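Rab5 protein, putative (Plasmodium falciparum, PDB 3CLV) is a putative Rab5-type small G protein of the Ras family, with a P-loop nucleotide-binding fold that holds GDP in this structure. Local coordinates at residues Val153-Asp158 against Ile181-Lys186. Numbering follows the deposited sequence.
Sequences VANKID and IQTSAK. With GDP (guanosine-5'-diphosphate), chain D.
With its carboxylate swung between the backbone N and the carbonyl carbon (chi1 62°), Asp158 meets Ser184, whose OG extends anti to the backbone N (chi1 179°); Ser184 OG lies beside Asp158 OD2 as a donor, but the modelled 2.4 Å is implausibly short and its exact geometry doubtful. The same carboxylate reads the guanine edge, Asp158 OD2 accepting from GDP N1 (2.6 Å) and OD1 from GDP N2 (2.8 Å), both nearly straight. Asn155 OD1 accepts from Thr183 OG1 at 2.9 Å and, in its carbonyl plane, on a lone pair, from Ala185 N at 3.3 Å. Its ND2 bonds to Val18 O of the probable P-loop; bonds at both ends thus favour one amide orientation. The loops carrying Asp158, Ser184 and Ala185 follow neighbouring parallel strands, joined by Ala154 N to Ile181 O (2.9 Å) and Thr183 N to Ala154 O (2.8 Å). Lys156 runs its extended chain over the guanine, NZ bonding to GDP O4' and Ser17 O. Asn155-Lys156-Ile157-Asp158 and Ser184-Ala185-Lys186 are the NKxD and SAK guanine-recognition motifs of Ras-like small G proteins. Ala185 N, shared between Asn155 OD1 and GDP O6 with neither bond straight, and Lys186 N give O6 weak bonds; acceptors face the guanine's N-H groups and donors its carbonyl, consistent with selectivity for guanine.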
loop_
_atom_site.group_PDB
_atom_site.type_symbol
_atom_site.label_atom_id
_atom_site.label_comp_id
_atom_site.label_asym_id
_atom_site.label_seq_id
_atom_site.Cartn_x
_atom_site.Cartn_y
_atom_site.Cartn_z
ATOM N N VAL A 153 8.109 -13.975 -14.474
ATOM C CA VAL A 153 8.105 -13.491 -15.863
ATOM C C VAL A 153 9.517 -13.546 -16.435
ATOM O O VAL A 153 10.450 -12.932 -15.895
ATOM C CB VAL A 153 7.511 -12.048 -16.010
ATOM C CG1 VAL A 153 7.662 -11.504 -17.463
ATOM C CG2 VAL A 153 6.051 -12.003 -15.575
ATOM N N ALA A 154 9.663 -14.307 -17.522
ATOM C CA ALA A 154 10.918 -14.387 -18.262
ATOM C C ALA A 154 10.866 -13.356 -19.381
ATOM O O ALA A 154 10.321 -13.623 -20.461
ATOM C CB ALA A 154 11.123 -15.798 -18.824
ATOM N N ASN A 155 11.394 -12.161 -19.115
ATOM C CA ASN A 155 11.357 -11.091 -20.105
ATOM C C ASN A 155 12.587 -11.084 -21.046
ATOM O O ASN A 155 13.639 -11.639 -20.719
ATOM C CB ASN A 155 11.156 -9.723 -19.425
ATOM C CG ASN A 155 10.775 -8.614 -20.411
ATOM O OD1 ASN A 155 9.872 -8.770 -21.233
ATOM N ND2 ASN A 155 11.431 -7.458 -20.277
ATOM N N LYS A 156 12.415 -10.447 -22.207
ATOM C CA LYS A 156 13.479 -10.244 -23.221
ATOM C C LYS A 156 13.736 -11.467 -24.103
ATOM O O LYS A 156 14.843 -11.640 -24.634
ATOM C CB LYS A 156 14.781 -9.730 -22.603
ATOM C CG LYS A 156 14.587 -8.490 -21.696
ATOM C CD LYS A 156 15.877 -7.688 -21.679
ATOM C CE LYS A 156 15.938 -6.731 -20.495
ATOM N NZ LYS A 156 17.140 -5.832 -20.561
ATOM N N ILE A 157 12.714 -12.301 -24.263
ATOM C CA ILE A 157 12.847 -13.521 -25.067
ATOM C C ILE A 157 13.179 -13.231 -26.534
ATOM O O ILE A 157 13.660 -14.122 -27.241
ATOM C CB ILE A 157 11.612 -14.451 -24.964
ATOM C CG1 ILE A 157 10.368 -13.768 -25.558
ATOM C CG2 ILE A 157 11.449 -14.949 -23.513
ATOM C CD1 ILE A 157 9.164 -14.647 -25.700
ATOM N N ASP A 158 12.936 -11.990 -26.978
ATOM C CA ASP A 158 13.318 -11.552 -28.325
ATOM C C ASP A 158 14.834 -11.575 -28.548
ATOM O O ASP A 158 15.293 -11.587 -29.692
ATOM C CB ASP A 158 12.797 -10.141 -28.587
ATOM C CG ASP A 158 13.389 -9.134 -27.635
ATOM O OD1 ASP A 158 14.493 -8.615 -27.921
ATOM O OD2 ASP A 158 12.767 -8.882 -26.589
ATOM N N ILE A 181 5.367 -17.161 -17.342
ATOM C CA ILE A 181 5.143 -16.689 -18.699
ATOM C C ILE A 181 6.458 -16.130 -19.288
ATOM O O ILE A 181 7.309 -15.615 -18.562
ATOM C CB ILE A 181 3.949 -15.686 -18.759
ATOM C CG1 ILE A 181 3.539 -15.383 -20.212
ATOM C CG2 ILE A 181 4.244 -14.408 -17.912
ATOM C CD1 ILE A 181 2.117 -14.921 -20.354
ATOM N N GLN A 182 6.639 -16.301 -20.591
ATOM C CA GLN A 182 7.795 -15.755 -21.296
ATOM C C GLN A 182 7.310 -14.569 -22.103
ATOM O O GLN A 182 6.311 -14.674 -22.813
ATOM C CB GLN A 182 8.392 -16.798 -22.235
ATOM C CG GLN A 182 9.101 -17.941 -21.534
ATOM C CD GLN A 182 9.723 -18.884 -22.536
ATOM O OE1 GLN A 182 10.668 -18.514 -23.227
ATOM N NE2 GLN A 182 9.184 -20.098 -22.641
ATOM N N THR A 183 8.007 -13.438 -21.974
ATOM C CA THR A 183 7.538 -12.189 -22.580
ATOM C C THR A 183 8.631 -11.407 -23.326
ATOM O O THR A 183 9.834 -11.609 -23.109
ATOM C CB THR A 183 6.895 -11.222 -21.517
ATOM O OG1 THR A 183 7.894 -10.811 -20.580
ATOM C CG2 THR A 183 5.728 -11.877 -20.780
ATOM N N SER A 184 8.181 -10.521 -24.212
ATOM C CA SER A 184 9.023 -9.465 -24.751
ATOM C C SER A 184 8.257 -8.148 -24.705
ATOM O O SER A 184 7.213 -7.991 -25.349
ATOM C CB SER A 184 9.530 -9.794 -26.171
ATOM O OG SER A 184 10.346 -8.728 -26.686
ATOM N N ALA A 185 8.752 -7.204 -23.902
ATOM C CA ALA A 185 8.250 -5.821 -23.949
ATOM C C ALA A 185 8.554 -5.196 -25.307
ATOM O O ALA A 185 7.787 -4.380 -25.802
ATOM C CB ALA A 185 8.874 -4.978 -22.833
ATOM N N LYS A 186 9.684 -5.578 -25.895
ATOM C CA LYS A 186 10.098 -5.057 -27.213
ATOM C C LYS A 186 9.084 -5.391 -28.320
ATOM O O LYS A 186 8.621 -4.499 -29.033
ATOM C CB LYS A 186 11.525 -5.511 -27.561
ATOM C CG LYS A 186 12.127 -4.828 -28.825
ATOM C CD LYS A 186 13.570 -5.244 -29.085
ATOM C CE LYS A 186 14.048 -4.795 -30.482
ATOM N NZ LYS A 186 15.523 -5.050 -30.591
HETATM P PB GDP D . 13.582 -1.885 -15.305
HETATM O O1B GDP D . 12.393 -0.995 -15.139
HETATM O O2B GDP D . 14.793 -1.304 -14.610
HETATM O O3B GDP D . 13.351 -3.280 -14.780
HETATM O O3A GDP D . 13.940 -2.085 -16.874
HETATM P PA GDP D . 13.618 -1.032 -18.068
HETATM O O1A GDP D . 14.185 0.338 -17.730
HETATM O O2A GDP D . 12.182 -1.030 -18.489
HETATM O "O5'" GDP D . 14.506 -1.654 -19.256
HETATM C "C5'" GDP D . 15.932 -1.757 -19.171
HETATM C "C4'" GDP D . 16.485 -1.866 -20.597
HETATM O "O4'" GDP D . 16.083 -3.103 -21.192
HETATM C "C3'" GDP D . 16.025 -0.771 -21.556
HETATM O "O3'" GDP D . 17.154 -0.513 -22.399
HETATM C "C2'" GDP D . 14.914 -1.417 -22.386
HETATM O "O2'" GDP D . 14.767 -0.874 -23.706
HETATM C "C1'" GDP D . 15.405 -2.857 -22.432
HETATM N N9 GDP D . 14.298 -3.815 -22.509
HETATM C C8 GDP D . 13.237 -3.885 -21.676
HETATM N N7 GDP D . 12.424 -4.894 -22.041
HETATM C C5 GDP D . 12.983 -5.493 -23.117
HETATM C C6 GDP D . 12.648 -6.634 -24.002
HETATM O O6 GDP D . 11.603 -7.298 -23.799
HETATM N N1 GDP D . 13.508 -6.927 -25.014
HETATM C C2 GDP D . 14.652 -6.232 -25.243
HETATM N N2 GDP D . 15.452 -6.606 -26.274
HETATM N N3 GDP D . 15.018 -5.154 -24.480
HETATM C C4 GDP D . 14.230 -4.769 -23.423
HETATM O O HOH W 1 16.114 -7.888 -30.050
#